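PDB 6G4R: hydrogen peroxide-inducible genes activator, which probably senses hydrogen peroxide and, as a LysR-type transcriptional regulator, binds DNA to switch on peroxide-inducible genes. Local coordinates for residues D134-L139 and G204-D209; Y168-I173 and L250-A255. The protein carries 1 engineered substitution. All blocks are in the same frame, centred on the assembly; numbering follows the deposited sequence.

Contact 1 of 2, residues D134-L139 and G204-D209; sequences DQTKHL and GHSLHD. Engineered in segment 204-209: Ser206 (natural residue Cys). With PEO (hydrogen peroxide), chain E.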
ATOM      1  N   ASP A 134      10.164   3.830  -0.312  1.00 55.34           N
ATOM      2  CA  ASP A 134       8.948   3.044  -0.147  1.00 62.87           C
ATOM      3  C   ASP A 134       8.595   2.420  -1.492  1.00 58.57           C
ATOM      4  O   ASP A 134       9.238   2.686  -2.512  1.00 57.11           O
ATOM      5  CB  ASP A 134       7.802   3.900   0.399  1.00 63.75           C
ATOM      6  CG  ASP A 134       6.960   3.160   1.421  1.00 72.20           C
ATOM      7  OD1 ASP A 134       6.540   2.021   1.128  1.00 77.00           O
ATOM      8  OD2 ASP A 134       6.720   3.715   2.516  1.00 70.47           O
ATOM      9  N   GLN A 135       7.561   1.582  -1.485  1.00 61.54           N
ATOM     10  CA  GLN A 135       7.159   0.867  -2.685  1.00 65.43           C
ATOM     11  C   GLN A 135       6.551   1.830  -3.706  1.00 59.79           C
ATOM     12  O   GLN A 135       6.261   2.994  -3.416  1.00 56.48           O
ATOM     13  CB  GLN A 135       6.176  -0.247  -2.334  1.00 71.84           C
ATOM     14  CG  GLN A 135       6.720  -1.228  -1.308  1.00 76.31           C
ATOM     15  CD  GLN A 135       5.699  -2.263  -0.885  1.00 90.05           C
ATOM     16  OE1 GLN A 135       4.778  -2.588  -1.634  1.00 95.03           O
ATOM     17  NE2 GLN A 135       5.856  -2.786   0.326  1.00 94.67           N
ATOM     18  N   THR A 136       6.355   1.317  -4.924  1.00 61.82           N
ATOM     19  CA  THR A 136       5.915   2.166  -6.027  1.00 66.18           C
ATOM     20  C   THR A 136       4.529   2.746  -5.772  1.00 70.56           C
ATOM     21  O   THR A 136       4.272   3.915  -6.082  1.00 76.56           O
ATOM     22  CB  THR A 136       5.934   1.375  -7.335  1.00 60.65           C
ATOM     23  OG1 THR A 136       7.236   0.809  -7.534  1.00 62.34           O
ATOM     24  CG2 THR A 136       5.609   2.284  -8.508  1.00 58.07           C
ATOM     25  N   LYS A 137       3.618   1.945  -5.213  1.00 50.03           N
ATOM     26  CA  LYS A 137       2.256   2.424  -4.993  1.00 52.29           C
ATOM     27  C   LYS A 137       2.231   3.563  -3.982  1.00 46.69           C
ATOM     28  O   LYS A 137       1.521   4.557  -4.171  1.00 39.47           O
ATOM     29  CB  LYS A 137       1.362   1.281  -4.516  1.00 53.59           C
ATOM     30  CG  LYS A 137      -0.110   1.654  -4.436  1.00 58.45           C
ATOM     31  CD  LYS A 137      -0.946   0.520  -3.867  1.00 67.15           C
ATOM     32  CE  LYS A 137      -0.855   0.494  -2.348  1.00 70.80           C
ATOM     33  NZ  LYS A 137      -1.657  -0.612  -1.755  1.00 73.27           N
ATOM     34  N   HIS A 138       3.000   3.435  -2.898  1.00 53.05           N
ATOM     35  CA  HIS A 138       3.023   4.486  -1.887  1.00 57.93           C
ATOM     36  C   HIS A 138       3.724   5.740  -2.390  1.00 50.39           C
ATOM     37  O   HIS A 138       3.367   6.850  -1.982  1.00 52.98           O
ATOM     38  CB  HIS A 138       3.691   3.971  -0.613  1.00 72.90           C
ATOM     39  CG  HIS A 138       3.044   2.745  -0.045  1.00 88.64           C
ATOM     40  ND1 HIS A 138       3.464   1.470  -0.358  1.00 94.42           N
ATOM     41  CD2 HIS A 138       2.009   2.600   0.814  1.00 95.71           C
ATOM     42  CE1 HIS A 138       2.715   0.593   0.284  1.00 98.33           C
ATOM     43  NE2 HIS A 138       1.824   1.251   1.003  1.00 96.97           N
ATOM     44  N   LEU A 139       4.712   5.591  -3.278  1.00 44.06           N
ATOM     45  CA  LEU A 139       5.389   6.759  -3.833  1.00 41.70           C
ATOM     46  C   LEU A 139       4.442   7.591  -4.689  1.00 45.79           C
ATOM     47  O   LEU A 139       4.383   8.819  -4.553  1.00 49.56           O
ATOM     48  CB  LEU A 139       6.607   6.324  -4.650  1.00 38.12           C
ATOM     49  CG  LEU A 139       7.817   5.805  -3.872  1.00 35.43           C
ATOM     50  CD1 LEU A 139       9.005   5.617  -4.803  1.00 36.43           C
ATOM     51  CD2 LEU A 139       8.169   6.744  -2.729  1.00 36.90           C
ATOM     52  N   GLY A 204       4.141  -6.061  -3.982  1.00 89.12           N
ATOM     53  CA  GLY A 204       4.226  -4.628  -4.159  1.00 87.18           C
ATOM     54  C   GLY A 204       5.539  -4.112  -4.697  1.00 79.79           C
ATOM     55  O   GLY A 204       5.643  -2.921  -5.008  1.00 82.01           O
ATOM     56  N   HIS A 205       6.544  -4.975  -4.818  1.00 73.36           N
ATOM     57  CA  HIS A 205       7.842  -4.593  -5.356  1.00 70.79           C
ATOM     58  C   HIS A 205       7.802  -4.661  -6.878  1.00 58.75           C
ATOM     59  O   HIS A 205       7.323  -5.647  -7.446  1.00 58.03           O
ATOM     60  CB  HIS A 205       8.951  -5.484  -4.795  1.00 68.95           C
ATOM     61  CG  HIS A 205       9.260  -5.221  -3.353  1.00 68.18           C
ATOM     62  ND1 HIS A 205       8.563  -5.806  -2.317  1.00 69.35           N
ATOM     63  CD2 HIS A 205      10.182  -4.415  -2.775  1.00 69.28           C
ATOM     64  CE1 HIS A 205       9.051  -5.380  -1.164  1.00 71.04           C
ATOM     65  NE2 HIS A 205      10.033  -4.535  -1.415  1.00 72.72           N
ATOM     66  N   SER A 206       8.308  -3.613  -7.534  1.00 58.95           N
ATOM     67  CA  SER A 206       8.307  -3.581  -8.993  1.00 58.38           C
ATOM     68  C   SER A 206       9.204  -4.653  -9.597  1.00 66.37           C
ATOM     69  O   SER A 206       8.988  -5.046 -10.748  1.00 67.34           O
ATOM     70  CB  SER A 206       8.736  -2.199  -9.491  1.00 75.55           C
ATOM     71  OG  SER A 206      10.026  -1.860  -9.016  1.00 72.99           O
ATOM     72  N   LEU A 207      10.202  -5.133  -8.850  1.00 63.47           N
ATOM     73  CA  LEU A 207      11.042  -6.221  -9.335  1.00 57.79           C
ATOM     74  C   LEU A 207      10.279  -7.537  -9.422  1.00 66.55           C
ATOM     75  O   LEU A 207      10.668  -8.418 -10.195  1.00 69.97           O
ATOM     76  CB  LEU A 207      12.269  -6.371  -8.432  1.00 57.01           C
ATOM     77  CG  LEU A 207      13.363  -7.354  -8.854  1.00 56.14           C
ATOM     78  CD1 LEU A 207      13.991  -6.919 -10.167  1.00 56.35           C
ATOM     79  CD2 LEU A 207      14.419  -7.471  -7.768  1.00 57.04           C
ATOM     80  N   HIS A 208       9.199  -7.686  -8.650  1.00 65.71           N
ATOM     81  CA  HIS A 208       8.397  -8.905  -8.708  1.00 56.78           C
ATOM     82  C   HIS A 208       7.736  -9.078 -10.068  1.00 64.18           C
ATOM     83  O   HIS A 208       7.651 -10.198 -10.584  1.00 67.84           O
ATOM     84  CB  HIS A 208       7.343  -8.888  -7.601  1.00 59.56           C
ATOM     85  CG  HIS A 208       6.495 -10.121  -7.553  1.00 60.06           C
ATOM     86  ND1 HIS A 208       6.938 -11.320  -7.038  1.00 60.25           N
ATOM     87  CD2 HIS A 208       5.218 -10.333  -7.952  1.00 61.80           C
ATOM     88  CE1 HIS A 208       5.972 -12.219  -7.126  1.00 63.29           C
ATOM     89  NE2 HIS A 208       4.918 -11.645  -7.678  1.00 58.76           N
ATOM     90  N   ASP A 209       7.267  -7.985 -10.669  1.00 64.65           N
ATOM     91  CA  ASP A 209       6.604  -8.082 -11.962  1.00 68.12           C
ATOM     92  C   ASP A 209       7.564  -7.945 -13.134  1.00 63.24           C
ATOM     93  O   ASP A 209       7.211  -8.333 -14.253  1.00 66.18           O
ATOM     94  CB  ASP A 209       5.507  -7.019 -12.069  1.00 78.86           C
ATOM     95  CG  ASP A 209       4.589  -7.008 -10.860  1.00 86.59           C
ATOM     96  OD1 ASP A 209       4.950  -6.381  -9.842  1.00 88.63           O
ATOM     97  OD2 ASP A 209       3.508  -7.630 -10.925  1.00 88.78           O
TER
HETATM   98  O1  PEO E 401      11.220  -2.515  -6.621  1.00 31.99           O
HETATM   99  O2  PEO E 401      11.041  -2.292  -5.242  1.00 33.66           O
HETATM  100  O   HOH W   1       8.776  -1.377  -5.926  1.00 28.06           O

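Contact 2 of 2, residues Y168-I173 and L250-A255; sequences YDEDFI and LVPISA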
ATOM      1  N   TYR A 168      17.632   5.702 -17.365  1.00 39.33           N
ATOM      2  CA  TYR A 168      18.578   4.701 -17.841  1.00 46.80           C
ATOM      3  C   TYR A 168      17.888   3.344 -17.895  1.00 49.07           C
ATOM      4  O   TYR A 168      16.804   3.150 -17.339  1.00 56.39           O
ATOM      5  CB  TYR A 168      19.822   4.641 -16.947  1.00 41.27           C
ATOM      6  CG  TYR A 168      19.523   4.417 -15.479  1.00 37.29           C
ATOM      7  CD1 TYR A 168      19.260   3.144 -14.987  1.00 47.93           C
ATOM      8  CD2 TYR A 168      19.521   5.477 -14.582  1.00 36.88           C
ATOM      9  CE1 TYR A 168      18.986   2.935 -13.649  1.00 36.09           C
ATOM     10  CE2 TYR A 168      19.252   5.276 -13.240  1.00 36.12           C
ATOM     11  CZ  TYR A 168      18.986   4.003 -12.779  1.00 35.72           C
ATOM     12  OH  TYR A 168      18.718   3.796 -11.447  1.00 35.14           O
ATOM     13  N   ASP A 169      18.540   2.406 -18.576  1.00 49.22           N
ATOM     14  CA  ASP A 169      18.109   1.015 -18.633  1.00 53.76           C
ATOM     15  C   ASP A 169      19.109   0.168 -17.857  1.00 45.38           C
ATOM     16  O   ASP A 169      20.303   0.163 -18.176  1.00 48.37           O
ATOM     17  CB  ASP A 169      17.993   0.527 -20.077  1.00 60.54           C
ATOM     18  CG  ASP A 169      16.763   1.069 -20.778  1.00 73.95           C
ATOM     19  OD1 ASP A 169      16.513   2.289 -20.688  1.00 81.55           O
ATOM     20  OD2 ASP A 169      16.038   0.271 -21.409  1.00 78.48           O
ATOM     21  N   GLU A 170      18.622  -0.541 -16.843  1.00 38.61           N
ATOM     22  CA  GLU A 170      19.463  -1.288 -15.916  1.00 43.20           C
ATOM     23  C   GLU A 170      19.276  -2.782 -16.154  1.00 47.03           C
ATOM     24  O   GLU A 170      18.170  -3.305 -15.989  1.00 42.25           O
ATOM     25  CB  GLU A 170      19.127  -0.920 -14.472  1.00 38.77           C
ATOM     26  CG  GLU A 170      19.868  -1.736 -13.434  1.00 44.18           C
ATOM     27  CD  GLU A 170      19.661  -1.205 -12.034  1.00 51.47           C
ATOM     28  OE1 GLU A 170      18.533  -0.767 -11.721  1.00 50.57           O
ATOM     29  OE2 GLU A 170      20.623  -1.234 -11.242  1.00 50.94           O
ATOM     30  N   ASP A 171      20.359  -3.461 -16.525  1.00 43.47           N
ATOM     31  CA  ASP A 171      20.300  -4.882 -16.833  1.00 50.69           C
ATOM     32  C   ASP A 171      20.138  -5.717 -15.565  1.00 45.09           C
ATOM     33  O   ASP A 171      20.466  -5.292 -14.454  1.00 39.54           O
ATOM     34  CB  ASP A 171      21.558  -5.324 -17.582  1.00 59.06           C
ATOM     35  CG  ASP A 171      21.644  -4.739 -18.977  1.00 71.15           C
ATOM     36  OD1 ASP A 171      20.582  -4.531 -19.603  1.00 74.83           O
ATOM     37  OD2 ASP A 171      22.772  -4.491 -19.451  1.00 77.88           O
ATOM     38  N   PHE A 172      19.621  -6.928 -15.752  1.00 46.11           N
ATOM     39  CA  PHE A 172      19.485  -7.912 -14.691  1.00 45.03           C
ATOM     40  C   PHE A 172      20.626  -8.921 -14.761  1.00 51.16           C
ATOM     41  O   PHE A 172      21.240  -9.129 -15.811  1.00 54.61           O
ATOM     42  CB  PHE A 172      18.148  -8.652 -14.803  1.00 51.23           C
ATOM     43  CG  PHE A 172      16.949  -7.802 -14.500  1.00 49.52           C
ATOM     44  CD1 PHE A 172      15.761  -7.996 -15.189  1.00 49.06           C
ATOM     45  CD2 PHE A 172      16.998  -6.821 -13.524  1.00 51.84           C
ATOM     46  CE1 PHE A 172      14.649  -7.223 -14.917  1.00 51.82           C
ATOM     47  CE2 PHE A 172      15.887  -6.043 -13.247  1.00 55.65           C
ATOM     48  CZ  PHE A 172      14.712  -6.245 -13.945  1.00 53.48           C
ATOM     49  N   ILE A 173      20.905  -9.547 -13.622  1.00 48.04           N
ATOM     50  CA  ILE A 173      21.863 -10.641 -13.551  1.00 44.59           C
ATOM     51  C   ILE A 173      21.258 -11.758 -12.712  1.00 43.19           C
ATOM     52  O   ILE A 173      20.514 -11.512 -11.757  1.00 43.85           O
ATOM     53  CB  ILE A 173      23.228 -10.179 -12.983  1.00 44.52           C
ATOM     54  CG1 ILE A 173      24.319 -11.206 -13.295  1.00 46.86           C
ATOM     55  CG2 ILE A 173      23.142  -9.911 -11.487  1.00 42.58           C
ATOM     56  CD1 ILE A 173      25.714 -10.735 -12.952  1.00 38.42           C
ATOM     57  N   LEU A 250      16.901 -13.092  -9.706  1.00 34.77           N
ATOM     58  CA  LEU A 250      17.478 -12.063 -10.560  1.00 42.44           C
ATOM     59  C   LEU A 250      17.547 -10.745  -9.802  1.00 40.21           C
ATOM     60  O   LEU A 250      16.587 -10.351  -9.132  1.00 44.88           O
ATOM     61  CB  LEU A 250      16.664 -11.882 -11.845  1.00 41.89           C
ATOM     62  CG  LEU A 250      16.650 -13.044 -12.839  1.00 46.16           C
ATOM     63  CD1 LEU A 250      15.473 -13.969 -12.578  1.00 49.18           C
ATOM     64  CD2 LEU A 250      16.622 -12.520 -14.268  1.00 45.82           C
ATOM     65  N   VAL A 251      18.686 -10.065  -9.906  1.00 41.73           N
ATOM     66  CA  VAL A 251      18.886  -8.779  -9.240  1.00 43.97           C
ATOM     67  C   VAL A 251      19.452  -7.774 -10.238  1.00 42.72           C
ATOM     68  O   VAL A 251      20.107  -8.171 -11.213  1.00 49.22           O
ATOM     69  CB  VAL A 251      19.806  -8.915  -8.013  1.00 47.74           C
ATOM     70  CG1 VAL A 251      19.287  -9.986  -7.068  1.00 50.99           C
ATOM     71  CG2 VAL A 251      21.236  -9.218  -8.441  1.00 45.71           C
ATOM     72  N   PRO A 252      19.213  -6.478 -10.051  1.00 38.04           N
ATOM     73  CA  PRO A 252      19.826  -5.485 -10.938  1.00 42.75           C
ATOM     74  C   PRO A 252      21.319  -5.356 -10.679  1.00 40.52           C
ATOM     75  O   PRO A 252      21.807  -5.597  -9.572  1.00 28.44           O
ATOM     76  CB  PRO A 252      19.083  -4.191 -10.589  1.00 42.16           C
ATOM     77  CG  PRO A 252      18.608  -4.394  -9.193  1.00 39.16           C
ATOM     78  CD  PRO A 252      18.303  -5.861  -9.071  1.00 36.35           C
ATOM     79  N   ILE A 253      22.046  -4.970 -11.733  1.00 40.02           N
ATOM     80  CA  ILE A 253      23.508  -4.970 -11.692  1.00 43.26           C
ATOM     81  C   ILE A 253      24.047  -4.054 -10.601  1.00 40.53           C
ATOM     82  O   ILE A 253      25.115  -4.318 -10.035  1.00 44.67           O
ATOM     83  CB  ILE A 253      24.077  -4.593 -13.074  1.00 39.39           C
ATOM     84  CG1 ILE A 253      23.553  -3.229 -13.523  1.00 32.12           C
ATOM     85  CG2 ILE A 253      23.729  -5.659 -14.101  1.00 30.85           C
ATOM     86  CD1 ILE A 253      24.060  -2.802 -14.882  1.00 32.27           C
ATOM     87  N   SER A 254      23.335  -2.968 -10.285  1.00 30.34           N
ATOM     88  CA  SER A 254      23.819  -2.043  -9.264  1.00 42.15           C
ATOM     89  C   SER A 254      23.835  -2.662  -7.873  1.00 51.02           C
ATOM     90  O   SER A 254      24.509  -2.134  -6.982  1.00 63.13           O
ATOM     91  CB  SER A 254      22.969  -0.770  -9.255  1.00 44.70           C
ATOM     92  OG  SER A 254      21.629  -1.051  -8.891  1.00 44.68           O
ATOM     93  N   ALA A 255      23.112  -3.761  -7.664  1.00 29.43           N
ATOM     94  CA  ALA A 255      23.093  -4.443  -6.376  1.00 41.44           C
ATOM     95  C   ALA A 255      24.249  -5.417  -6.199  1.00 42.47           C
ATOM     96  O   ALA A 255      24.380  -6.005  -5.120  1.00 47.84           O
ATOM     97  CB  ALA A 255      21.768  -5.187  -6.198  1.00 37.75           C
TER

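Contact 1 of 2, residues D134-L139 and G204-D209
Gln135 and Thr136, at the start of helix 136-144, meet Gly204 and His205, just ahead of helix 206-212, and Ser206 at its start, in a small, partly buried contact of 182 Å²; the direct contacts are van der Waals ones, and a bridging water makes the polar link. Gln135 stands at the N-cap position. Its CG lies anti to the carbonyl carbon (chi1 -56°) and the chain then runs out extended, so that the amide reaches the glycine: OE1 rests 3.3 Å from Gly204 CA. The same OE1 is near Gly204 O, but both are acceptors and the pair is not bonded. NE2 approaches the His205 ring obliquely, 4.4 Å from CE1. The OG1 branch of Thr136, anti to its carbonyl carbon (chi1 -55°), comes to 3.9 Å from Ser206 CB. A water spans the remaining distance, hydrogen-bonded to Thr136 OG1 at 3.1 Å and accepting from Ser206 N at 2.8 Å. The two helices belong to a LysR substrate-binding domain of the periplasmic-binding-protein clan, in which ligands are held in a cleft between two subdomains. Hydrogen peroxide occupies a pocket here, beside the water. Its O1 is hydrogen-bonded to Ser206 OG at 2.8 Å and receives a weak, strongly bent bond from Ser206 N (3.2 Å, 123°); the peroxide also bonds to Thr107 OG1. His205 brings the edge of its ring to the ligand, with CD2 3.4 Å from O2 and O2 near the ring plane. Ser206 is an engineered residue replacing a cysteine; in OxyR regulators a cysteine reacts with peroxide, and this is probably that position. Ile105 packs against both Thr136 and Ser206, and Met153 of strand 150-155 lies against Thr136 and Leu139.

Contact 2 of 2, residues Y168-I173 and L250-A255
Glu170, on strand 162-177, runs its side chain across Pro252, on the antiparallel strand 249-252, to Ser254. Its CB sits in plane at the edge of the Tyr168 ring. CG, anti to the backbone N (chi1 175°), passes 3.8 Å from Pro252 CB and touches Ile253 CG1, while CD comes to 3.4 Å from Pro252 CB. At the tip, OE2 accepts from Ser254 OG at 2.6 Å, nearly in line with its C-O bond, and takes a weak bond from Ser254 N; OE1 forms a salt bridge with Arg278, probably compensating the buried charge. Ile173 and Val251 form a hydrogen-bonded pair, Ile173 N to Val251 O at 2.9 Å and Val251 N to Ile173 O at 3.0 Å, and their CG2 methyls meet at 3.7 Å. Phe172 and Pro252 form a non-hydrogen-bonded pair whose side chains diverge, with Pro252 CA at the edge of the Phe172 ring. Ile253 N extends the pairing into the 3-10 turn by bonding to Asp171 O at 3.2 Å. Strand 249-252 edges this chain's mixed sheet; strand 265-285 flanks 162-177 on its other side, helix 206-212 packs on Phe172 and Leu250, and Tyr111 of helix 109-123 touches Ser254.

Helix 206-212 joins the two contacts, whose centres lie 16 Å apart. Along the chain the segments alternate, 134-139, 168-173, 204-209 and 250-255, all within the LysR substrate-binding range. Segment 204-209 of contact 1 supplies three of the five pocket residues, whereas contact 2 is the buried edge of the sheet, reached from the pocket through Leu207. The helix that presents peroxide-binding groups in contact 1 therefore rests directly on the strand pair of contact 2. Leu207, which follows the engineered Ser206 and itself belongs to the peroxide pocket, drives its side chain into contact 2: CD1 packs 3.7 Å from Phe172 CE2, and CD2 lies 3.9 Å from Leu250 O.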